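PDB 4PSR: alpha-fucosidase GH29, which hydrolyses alpha-L-fucosides and probably releases the alpha-1,6-linked fucose from the reducing-end N-acetylglucosamine of glycoproteins. Local coordinates for residues A[44-49]-A[308-313]; A[32-37]-A[340-345]; A[446-451]-A[487-492]. All blocks are in the same frame, centred on the assembly; numbering follows the deposited sequence. Where two conformers were deposited one is given.

Overall arrangement
Contacts 1 and 2 belong to the catalytic TIM barrel and both touch the bound fucose. Contact 2 is fully buried. It pairs the first and last barrel strands, 29-33 and 337-343, and so closes the barrel. Contact 1 lies in loops beyond the strand ends, is only partly buried, and is nested within the chain loop that contact 2 closes. The two meet where W311 touches H34, N342 and S344. Contact 3 lies in the C-terminal domain, its centre about 45 Å from that of contact 1. It is an antiparallel strand pair with an apolar face and a polar, hydrated one. Contacts 1 and 2 instead set polar groups around a sugar.

Contact 1: A[44-49]-A[308-313]; sequences ASEWYP and ASSWSY. With FUL (beta-L-fucopyranose), chain M.
E46 meets W311 through its carboxylate, and the same carboxylate holds the bound beta-L-fucose. OE1 of E46 accepts from the backbone N of W311 at 3.0 Å. This bond is bent, 143° at the hydrogen, and the N-H arrives from above the carboxylate plane. The other oxygen, OE2 of E46, accepts from O3 of the fucose at 2.7 Å. OE2 of E46 also lies 3.3 Å from CD1 of W311. The carboxylate stands nearly square to the indole, with 87° between the planes.

The two tryptophans meet the sugar differently. W311 offers a face: methyl C6 of the fucose lies over it, toward the rim, 3.6 Å from CZ2 of W311. W47 offers an edge. NE1 of W47 donates to fucose O2 at 2.9 Å, and a second, weak bond runs to O3.

The next shell sets these groups. CG of E46 sits between its own backbone N and carbonyl carbon (chi1 73°), and the chain bends again at CG to bring the carboxylate to W311. Its CB rests on S312, with E46 CB 3.6 Å from S312 CB. OG of S310 donates to O of S312 at 2.7 Å, on a lone pair in the carbonyl plane, a side-chain to backbone bond that spans W311. CB of S45 is pressed to 3.4 Å from CB of S310, a tight contact. OG of S45 caps N of W47 in the type I turn leading into helix 48-51. Further out, R289 makes a cation-pi contact with W311.

E46 thus joins two loops far apart in the sequence and reads one sugar hydroxyl. The indole face receives the methyl, an arrangement consistent with recognition of a 6-deoxy sugar.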
loop_
_atom_site.group_PDB
_atom_site.type_symbol
_atom_site.label_atom_id
_atom_site.label_comp_id
_atom_site.label_asym_id
_atom_site.label_seq_id
_atom_site.Cartn_x
_atom_site.Cartn_y
_atom_site.Cartn_z
ATOM N N ALA A 44 4.391 18.529 15.441
ATOM C CA ALA A 44 5.467 17.960 14.613
ATOM C C ALA A 44 5.010 16.720 13.804
ATOM O O ALA A 44 4.802 16.810 12.606
ATOM C CB ALA A 44 6.704 17.665 15.452
ATOM N N SER A 45 4.889 15.577 14.467
ATOM C CA SER A 45 4.464 14.337 13.837
ATOM C C SER A 45 4.179 13.295 14.893
ATOM O O SER A 45 4.312 13.530 16.095
ATOM C CB SER A 45 5.539 13.794 12.895
ATOM O OG SER A 45 6.637 13.326 13.643
ATOM N N GLU A 46 3.765 12.127 14.415
ATOM C CA GLU A 46 3.606 10.961 15.262
ATOM C C GLU A 46 4.910 10.478 15.900
ATOM O O GLU A 46 4.861 9.631 16.782
ATOM C CB GLU A 46 2.934 9.820 14.476
ATOM C CG GLU A 46 3.808 9.122 13.429
ATOM C CD GLU A 46 4.180 9.933 12.199
ATOM O OE1 GLU A 46 3.531 10.947 11.880
ATOM O OE2 GLU A 46 5.164 9.520 11.531
ATOM N N TRP A 47 6.069 11.001 15.453
ATOM C CA TRP A 47 7.345 10.723 16.132
ATOM C C TRP A 47 7.583 11.635 17.341
ATOM O O TRP A 47 8.626 11.532 17.971
ATOM C CB TRP A 47 8.541 10.761 15.162
ATOM C CG TRP A 47 8.693 9.506 14.337
ATOM C CD1 TRP A 47 7.703 8.665 13.885
ATOM C CD2 TRP A 47 9.935 8.929 13.888
ATOM N NE1 TRP A 47 8.259 7.606 13.191
ATOM C CE2 TRP A 47 9.628 7.746 13.184
ATOM C CE3 TRP A 47 11.277 9.311 14.006
ATOM C CZ2 TRP A 47 10.623 6.929 12.619
ATOM C CZ3 TRP A 47 12.263 8.498 13.445
ATOM C CH2 TRP A 47 11.932 7.325 12.769
ATOM N N TYR A 48 6.633 12.489 17.686
ATOM C CA TYR A 48 6.791 13.360 18.871
ATOM C C TYR A 48 7.256 12.618 20.122
ATOM O O TYR A 48 8.115 13.131 20.829
ATOM C CB TYR A 48 5.508 14.112 19.171
ATOM C CG TYR A 48 5.657 15.166 20.251
ATOM C CD1 TYR A 48 5.968 16.473 19.922
ATOM C CD2 TYR A 48 5.438 14.861 21.584
ATOM C CE1 TYR A 48 6.104 17.452 20.900
ATOM C CE2 TYR A 48 5.581 15.819 22.559
ATOM C CZ TYR A 48 5.881 17.120 22.207
ATOM O OH TYR A 48 5.993 18.099 23.177
ATOM N N PRO A 49 6.728 11.414 20.412
ATOM C CA PRO A 49 7.191 10.730 21.629
ATOM C C PRO A 49 8.695 10.476 21.654
ATOM O O PRO A 49 9.284 10.429 22.751
ATOM C CB PRO A 49 6.416 9.401 21.612
ATOM C CG PRO A 49 5.217 9.652 20.730
ATOM C CD PRO A 49 5.660 10.659 19.713
ATOM N N ALA A 308 -0.341 16.503 4.169
ATOM C CA ALA A 308 0.842 16.965 3.481
ATOM C C ALA A 308 1.893 17.306 4.522
ATOM O O ALA A 308 2.969 17.797 4.189
ATOM C CB ALA A 308 0.508 18.171 2.666
ATOM N N SER A 309 1.572 17.030 5.786
ATOM C CA SER A 309 2.498 17.255 6.869
ATOM C C SER A 309 2.996 15.830 7.326
ATOM O O SER A 309 3.653 15.164 6.554
ATOM C CB SER A 309 1.803 18.161 7.911
ATOM O OG SER A 309 1.365 19.423 7.309
ATOM N N SER A 310 2.698 15.423 8.561
ATOM C CA SER A 310 2.791 14.100 9.228
ATOM C C SER A 310 1.659 13.053 9.058
ATOM O O SER A 310 0.670 13.354 8.406
ATOM C CB SER A 310 3.027 14.464 10.699
ATOM O OG SER A 310 2.121 13.935 11.619
ATOM N N TRP A 311 1.817 11.844 9.594
ATOM C CA TRP A 311 0.768 10.796 9.558
ATOM C C TRP A 311 -0.313 11.054 10.623
ATOM O O TRP A 311 -1.444 10.574 10.504
ATOM C CB TRP A 311 1.350 9.369 9.717
ATOM C CG TRP A 311 2.331 9.023 8.648
ATOM C CD1 TRP A 311 3.645 9.371 8.621
ATOM C CD2 TRP A 311 2.091 8.270 7.444
ATOM N NE1 TRP A 311 4.237 8.898 7.491
ATOM C CE2 TRP A 311 3.306 8.216 6.745
ATOM C CE3 TRP A 311 0.968 7.629 6.897
ATOM C CZ2 TRP A 311 3.437 7.561 5.525
ATOM C CZ3 TRP A 311 1.101 6.964 5.690
ATOM C CH2 TRP A 311 2.320 6.948 5.010
ATOM N N SER A 312 0.025 11.809 11.659
ATOM C CA SER A 312 -0.888 12.079 12.772
ATOM C C SER A 312 -1.219 13.582 12.809
ATOM O O SER A 312 -0.446 14.415 12.372
ATOM C CB SER A 312 -0.210 11.610 14.051
ATOM O OG SER A 312 -0.950 11.917 15.215
ATOM N N TYR A 313 -2.415 13.925 13.286
ATOM C CA TYR A 313 -2.871 15.300 13.298
ATOM C C TYR A 313 -1.942 16.208 14.076
ATOM O O TYR A 313 -1.575 15.907 15.193
ATOM C CB TYR A 313 -4.295 15.389 13.901
ATOM C CG TYR A 313 -4.798 16.806 13.901
ATOM C CD1 TYR A 313 -5.411 17.328 12.767
ATOM C CD2 TYR A 313 -4.646 17.638 15.005
ATOM C CE1 TYR A 313 -5.830 18.646 12.720
ATOM C CE2 TYR A 313 -5.076 18.959 14.950
ATOM C CZ TYR A 313 -5.669 19.425 13.791
ATOM O OH TYR A 313 -6.108 20.735 13.706
HETATM C C1 FUL M . 7.039 4.683 9.104
HETATM C C2 FUL M . 6.803 5.128 10.532
HETATM O O2 FUL M . 8.027 5.438 11.217
HETATM C C3 FUL M . 5.919 6.344 10.446
HETATM O O3 FUL M . 5.721 6.859 11.744
HETATM C C4 FUL M . 4.620 5.915 9.813
HETATM O O4 FUL M . 3.963 4.984 10.669
HETATM C C5 FUL M . 4.904 5.298 8.450
HETATM C C6 FUL M . 3.659 4.764 7.773
HETATM O O5 FUL M . 5.841 4.227 8.522
HETATM O O1 FUL M . 7.931 3.598 9.118
#

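Contact 2: A[32-37]-A[340-345]; sequences YWHWGA and LLNISP. With FUL (beta-L-fucopyranose), chain M.
Y32 and W33 pair in parallel with N342 and I343 through their backbones. N of Y32 donates to O of L341 at 2.9 Å. N of I343 donates to O of Y32 at 2.9 Å, with a fairly straight 162° at the hydrogen. CA of N342 and CA of W33 add C-H contacts to the facing carbonyls.

The side-chain bonds gather on N342. Its OD1 is gripped twice by H34. Backbone N of H34 donates to OD1 of N342 in the carbonyl plane at 3.0 Å. ND1 of H34 donates from well above that plane, 2.8 Å from OD1 of N342. Ring and amide stand 85° apart. ND2 of N342 is bonded to O of W311, which fixes the way the amide is turned. The far side of the imidazole, NE2 of H34, is 2.7 Å from O4 of the bound fucose, with either atom a possible donor. A water also donates to O of H34 and O of P345, bridging the segments past the strand ends.

Packing surrounds these bonds. Y32 lays one ring face on L340, whose CD2 stands above the ring centre in a CH-pi contact, 3.7 Å from the centroid. OD1 of N342 and ND1 of H34 lie over the rim of the opposite face. W33 and I343 run side by side, with W33 CB 3.8 Å from I343 CG1. CB of P345 covers the five-membered ring of W35 in a second CH-pi contact. With CG of W35 opposite its backbone N (chi1 -178°), the ring lies against the proline, CD1 of W35 3.8 Å from CB of P345.

The pairing closes the TIM barrel. N342 acts as a second-shell residue: by holding ND1 of H34 it orients the imidazole whose NE2 meets the sugar.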
loop_
_atom_site.group_PDB
_atom_site.type_symbol
_atom_site.label_atom_id
_atom_site.label_comp_id
_atom_site.label_asym_id
_atom_site.label_seq_id
_atom_site.Cartn_x
_atom_site.Cartn_y
_atom_site.Cartn_z
ATOM N N TYR A 32 -6.573 3.506 6.751
ATOM C CA TYR A 32 -6.206 3.348 8.149
ATOM C C TYR A 32 -5.909 4.700 8.774
ATOM O O TYR A 32 -5.979 5.720 8.103
ATOM C CB TYR A 32 -5.077 2.320 8.387
ATOM C CG TYR A 32 -3.620 2.647 8.040
ATOM C CD1 TYR A 32 -2.605 2.081 8.796
ATOM C CD2 TYR A 32 -3.269 3.416 6.953
ATOM C CE1 TYR A 32 -1.293 2.298 8.503
ATOM C CE2 TYR A 32 -1.935 3.648 6.642
ATOM C CZ TYR A 32 -0.959 3.076 7.408
ATOM O OH TYR A 32 0.376 3.301 7.051
ATOM N N TRP A 33 -5.648 4.706 10.076
ATOM C CA TRP A 33 -5.494 5.961 10.787
ATOM C C TRP A 33 -4.441 5.876 11.883
ATOM O O TRP A 33 -4.496 5.016 12.752
ATOM C CB TRP A 33 -6.847 6.462 11.362
ATOM C CG TRP A 33 -7.717 5.418 11.965
ATOM C CD1 TRP A 33 -7.809 5.061 13.274
ATOM C CD2 TRP A 33 -8.695 4.646 11.274
ATOM N NE1 TRP A 33 -8.768 4.077 13.445
ATOM C CE2 TRP A 33 -9.309 3.799 12.219
ATOM C CE3 TRP A 33 -9.066 4.543 9.937
ATOM C CZ2 TRP A 33 -10.292 2.890 11.864
ATOM C CZ3 TRP A 33 -10.050 3.628 9.590
ATOM C CH2 TRP A 33 -10.638 2.814 10.545
ATOM N N HIS A 34 -3.519 6.826 11.820
ATOM C CA HIS A 34 -2.537 7.033 12.877
ATOM C C HIS A 34 -3.149 7.944 13.940
ATOM O O HIS A 34 -2.980 9.159 13.899
ATOM C CB HIS A 34 -1.258 7.679 12.320
ATOM C CG HIS A 34 -0.352 6.745 11.572
ATOM N ND1 HIS A 34 -0.686 6.139 10.379
ATOM C CD2 HIS A 34 0.918 6.353 11.845
ATOM C CE1 HIS A 34 0.335 5.402 9.963
ATOM N NE2 HIS A 34 1.319 5.521 10.831
ATOM N N TRP A 35 -3.800 7.329 14.913
ATOM C CA TRP A 35 -4.457 8.057 15.986
ATOM C C TRP A 35 -4.140 7.364 17.273
ATOM O O TRP A 35 -4.378 6.169 17.413
ATOM C CB TRP A 35 -5.966 8.067 15.763
ATOM C CG TRP A 35 -6.752 8.832 16.794
ATOM C CD1 TRP A 35 -6.657 10.154 17.095
ATOM C CD2 TRP A 35 -7.746 8.289 17.656
ATOM N NE1 TRP A 35 -7.540 10.464 18.094
ATOM C CE2 TRP A 35 -8.226 9.332 18.450
ATOM C CE3 TRP A 35 -8.275 7.006 17.827
ATOM C CZ2 TRP A 35 -9.237 9.150 19.399
ATOM C CZ3 TRP A 35 -9.290 6.821 18.764
ATOM C CH2 TRP A 35 -9.751 7.887 19.538
ATOM N N GLY A 36 -3.588 8.097 18.231
ATOM C CA GLY A 36 -3.242 7.494 19.510
ATOM C C GLY A 36 -2.672 8.503 20.494
ATOM O O GLY A 36 -2.828 9.685 20.301
ATOM N N ALA A 37 -2.018 8.007 21.537
ATOM C CA ALA A 37 -1.431 8.901 22.521
ATOM C C ALA A 37 -0.335 9.764 21.897
ATOM O O ALA A 37 -0.064 10.847 22.382
ATOM C CB ALA A 37 -0.875 8.127 23.702
ATOM N N LEU A 340 -3.076 1.897 0.518
ATOM C CA LEU A 340 -3.674 2.043 1.848
ATOM C C LEU A 340 -3.493 3.488 2.276
ATOM O O LEU A 340 -2.358 3.959 2.513
ATOM C CB LEU A 340 -2.981 1.088 2.845
ATOM C CG LEU A 340 -3.374 1.234 4.319
ATOM C CD1 LEU A 340 -4.879 1.081 4.531
ATOM C CD2 LEU A 340 -2.569 0.236 5.185
ATOM N N LEU A 341 -4.615 4.219 2.343
ATOM C CA LEU A 341 -4.621 5.643 2.647
ATOM C C LEU A 341 -4.797 5.938 4.119
ATOM O O LEU A 341 -5.748 5.487 4.769
ATOM C CB LEU A 341 -5.733 6.338 1.850
ATOM C CG LEU A 341 -5.901 7.836 2.066
ATOM C CD1 LEU A 341 -4.686 8.629 1.607
ATOM C CD2 LEU A 341 -7.174 8.314 1.373
ATOM N N ASN A 342 -3.881 6.740 4.650
ATOM C CA ASN A 342 -3.931 7.160 6.048
ATOM C C ASN A 342 -4.699 8.450 6.249
ATOM O O ASN A 342 -4.497 9.416 5.479
ATOM C CB ASN A 342 -2.517 7.323 6.626
ATOM C CG ASN A 342 -2.527 7.899 8.000
ATOM O OD1 ASN A 342 -2.812 7.198 8.954
ATOM N ND2 ASN A 342 -2.216 9.174 8.117
ATOM N N ILE A 343 -5.569 8.461 7.266
ATOM C CA ILE A 343 -6.264 9.670 7.726
ATOM C C ILE A 343 -5.840 9.973 9.154
ATOM O O ILE A 343 -5.251 9.111 9.847
ATOM C CB ILE A 343 -7.821 9.539 7.563
ATOM C CG1 ILE A 343 -8.375 8.473 8.496
ATOM C CG2 ILE A 343 -8.133 9.236 6.094
ATOM C CD1 ILE A 343 -9.925 8.308 8.419
ATOM N N SER A 344 -6.143 11.194 9.593
ATOM C CA SER A 344 -5.508 11.765 10.789
ATOM C C SER A 344 -6.498 12.482 11.702
ATOM O O SER A 344 -6.586 13.717 11.668
ATOM C CB SER A 344 -4.424 12.755 10.368
ATOM O OG SER A 344 -3.503 12.183 9.446
ATOM N N PRO A 345 -7.229 11.719 12.524
ATOM C CA PRO A 345 -8.135 12.364 13.485
ATOM C C PRO A 345 -7.366 13.199 14.514
ATOM O O PRO A 345 -6.231 12.868 14.887
ATOM C CB PRO A 345 -8.838 11.177 14.161
ATOM C CG PRO A 345 -8.610 9.990 13.236
ATOM C CD PRO A 345 -7.270 10.253 12.595
HETATM C C1 FUL M . 7.039 4.683 9.104
HETATM C C2 FUL M . 6.803 5.128 10.532
HETATM O O2 FUL M . 8.027 5.438 11.217
HETATM C C3 FUL M . 5.919 6.344 10.446
HETATM O O3 FUL M . 5.721 6.859 11.744
HETATM C C4 FUL M . 4.620 5.915 9.813
HETATM O O4 FUL M . 3.963 4.984 10.669
HETATM C C5 FUL M . 4.904 5.298 8.450
HETATM C C6 FUL M . 3.659 4.764 7.773
HETATM O O5 FUL M . 5.841 4.227 8.522
HETATM O O1 FUL M . 7.931 3.598 9.118
HETATM O O HOH W 1 -4.123 11.694 13.668
#

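Contact 3: A[446-451]-A[487-492]; sequences KSVELL and LKLTFD
Strands 446-451 and 487-491 run antiparallel, their axes 4.6 Å apart at closest approach and at 160° to each other. E449 and K488 form a hydrogen-bonded pair, with K488 N 2.7 Å from E449 O. T490 N donates to S447 O at 3.0 Å. O of T490 takes K446 N at 2.8 Å and, weakly, S447 N.

One face is apolar. V448 and L489 lie side by side there, and CD1 of L450 touches CD2 of L487 at 3.8 Å. The other face is polar. One water is hydrogen-bonded to OG of S447 and OG1 of T490, and also lies close to OE1 of E449 and O of K488. E449 and K488 run alongside each other, E449 OE1 4.6 Å from K488 NZ, too far for a salt bridge. A second water links these atoms, donating to OE1 of E449 and accepting from NZ of K488. NZ of K488 also has a salt bridge to E371. CD1 of L451 packs across CB of K488.

K446 and S447 both face T490, a classic beta bulge. It sits in an antiparallel sheet of the C-terminal domain, where strand 485-491 lies between 415-420 and 445-451.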
loop_
_atom_site.group_PDB
_atom_site.type_symbol
_atom_site.label_atom_id
_atom_site.label_comp_id
_atom_site.label_asym_id
_atom_site.label_seq_id
_atom_site.Cartn_x
_atom_site.Cartn_y
_atom_site.Cartn_z
ATOM N N LYS A 446 -13.767 -4.659 -30.663
ATOM C CA LYS A 446 -15.211 -4.702 -30.897
ATOM C C LYS A 446 -15.983 -3.463 -30.521
ATOM O O LYS A 446 -16.989 -3.136 -31.150
ATOM C CB LYS A 446 -15.841 -5.779 -30.041
ATOM C CG LYS A 446 -15.651 -7.186 -30.502
ATOM C CD LYS A 446 -16.857 -8.008 -30.092
ATOM C CE LYS A 446 -17.380 -7.721 -28.662
ATOM N NZ LYS A 446 -17.554 -8.985 -27.911
ATOM N N SER A 447 -15.589 -2.829 -29.418
ATOM C CA SER A 447 -16.290 -1.658 -28.949
ATOM C C SER A 447 -15.346 -0.804 -28.120
ATOM O O SER A 447 -14.430 -1.320 -27.467
ATOM C CB SER A 447 -17.527 -2.022 -28.122
ATOM O OG SER A 447 -17.215 -2.841 -27.012
ATOM N N VAL A 448 -15.567 0.499 -28.185
ATOM C CA VAL A 448 -14.868 1.482 -27.372
ATOM C C VAL A 448 -15.972 2.335 -26.760
ATOM O O VAL A 448 -16.800 2.899 -27.478
ATOM C CB VAL A 448 -13.928 2.360 -28.237
ATOM C CG1 VAL A 448 -13.238 3.430 -27.369
ATOM C CG2 VAL A 448 -12.926 1.500 -29.009
ATOM N N GLU A 449 -16.010 2.440 -25.437
ATOM C CA GLU A 449 -17.090 3.102 -24.728
ATOM C C GLU A 449 -16.514 3.994 -23.639
ATOM O O GLU A 449 -15.518 3.645 -23.002
ATOM C CB GLU A 449 -18.005 2.086 -24.056
ATOM C CG GLU A 449 -18.590 1.033 -24.997
ATOM C CD GLU A 449 -19.306 -0.058 -24.235
ATOM O OE1 GLU A 449 -18.633 -0.886 -23.569
ATOM O OE2 GLU A 449 -20.550 -0.087 -24.295
ATOM N N LEU A 450 -17.129 5.140 -23.435
ATOM C CA LEU A 450 -16.832 6.018 -22.306
ATOM C C LEU A 450 -17.772 5.745 -21.151
ATOM O O LEU A 450 -19.004 5.759 -21.307
ATOM C CB LEU A 450 -16.966 7.486 -22.710
ATOM C CG LEU A 450 -16.445 8.530 -21.713
ATOM C CD1 LEU A 450 -14.930 8.430 -21.552
ATOM C CD2 LEU A 450 -16.817 9.949 -22.152
ATOM N N LEU A 451 -17.236 5.498 -19.959
ATOM C CA LEU A 451 -18.069 5.289 -18.796
ATOM C C LEU A 451 -18.766 6.597 -18.453
ATOM O O LEU A 451 -18.157 7.660 -18.478
ATOM C CB LEU A 451 -17.237 4.782 -17.613
ATOM C CG LEU A 451 -17.098 3.272 -17.534
ATOM C CD1 LEU A 451 -16.331 2.747 -18.716
ATOM C CD2 LEU A 451 -16.426 2.891 -16.232
ATOM N N LEU A 487 -12.216 5.059 -20.424
ATOM C CA LEU A 487 -12.591 4.356 -21.655
ATOM C C LEU A 487 -12.524 2.850 -21.430
ATOM O O LEU A 487 -11.617 2.337 -20.759
ATOM C CB LEU A 487 -11.666 4.741 -22.800
ATOM C CG LEU A 487 -11.769 6.187 -23.287
ATOM C CD1 LEU A 487 -10.557 6.596 -24.070
ATOM C CD2 LEU A 487 -13.039 6.384 -24.141
ATOM N N LYS A 488 -13.474 2.133 -22.026
ATOM C CA LYS A 488 -13.555 0.675 -21.909
ATOM C C LYS A 488 -13.440 0.093 -23.295
ATOM O O LYS A 488 -14.294 0.386 -24.158
ATOM C CB LYS A 488 -14.871 0.262 -21.250
ATOM C CG LYS A 488 -15.129 -1.227 -21.175
ATOM C CD LYS A 488 -16.457 -1.505 -20.497
ATOM C CE LYS A 488 -16.719 -2.981 -20.345
ATOM N NZ LYS A 488 -18.013 -3.223 -19.665
ATOM N N LEU A 489 -12.411 -0.703 -23.531
ATOM C CA LEU A 489 -12.130 -1.289 -24.849
ATOM C C LEU A 489 -12.339 -2.785 -24.763
ATOM O O LEU A 489 -11.670 -3.469 -24.015
ATOM C CB LEU A 489 -10.696 -0.991 -25.299
ATOM C CG LEU A 489 -10.338 0.402 -25.846
ATOM C CD1 LEU A 489 -10.559 1.471 -24.811
ATOM C CD2 LEU A 489 -8.906 0.443 -26.287
ATOM N N THR A 490 -13.300 -3.300 -25.523
ATOM C CA THR A 490 -13.613 -4.724 -25.509
ATOM C C THR A 490 -13.085 -5.390 -26.762
ATOM O O THR A 490 -13.311 -4.904 -27.881
ATOM C CB THR A 490 -15.119 -4.947 -25.389
ATOM O OG1 THR A 490 -15.635 -4.317 -24.205
ATOM C CG2 THR A 490 -15.430 -6.449 -25.352
ATOM N N PHE A 491 -12.382 -6.493 -26.569
ATOM C CA PHE A 491 -11.760 -7.217 -27.652
ATOM C C PHE A 491 -12.399 -8.597 -27.756
ATOM O O PHE A 491 -12.865 -9.155 -26.763
ATOM C CB PHE A 491 -10.262 -7.376 -27.394
ATOM C CG PHE A 491 -9.490 -6.097 -27.457
ATOM C CD1 PHE A 491 -8.935 -5.670 -28.645
ATOM C CD2 PHE A 491 -9.305 -5.313 -26.316
ATOM C CE1 PHE A 491 -8.202 -4.485 -28.710
ATOM C CE2 PHE A 491 -8.570 -4.147 -26.377
ATOM C CZ PHE A 491 -8.030 -3.721 -27.566
ATOM N N ASP A 492 -12.497 -9.136 -28.972
ATOM C CA ASP A 492 -12.854 -10.546 -29.102
ATOM C C ASP A 492 -11.619 -11.364 -28.903
ATOM O O ASP A 492 -10.575 -11.105 -29.517
ATOM C CB ASP A 492 -13.412 -10.897 -30.468
ATOM C CG ASP A 492 -14.958 -10.668 -30.558
ATOM O OD1 ASP A 492 -15.630 -10.966 -29.541
ATOM O OD2 ASP A 492 -15.439 -10.225 -31.601
HETATM O O HOH W 2 -16.284 -1.558 -24.693
HETATM O O HOH W 3 -19.735 -2.553 -21.797
#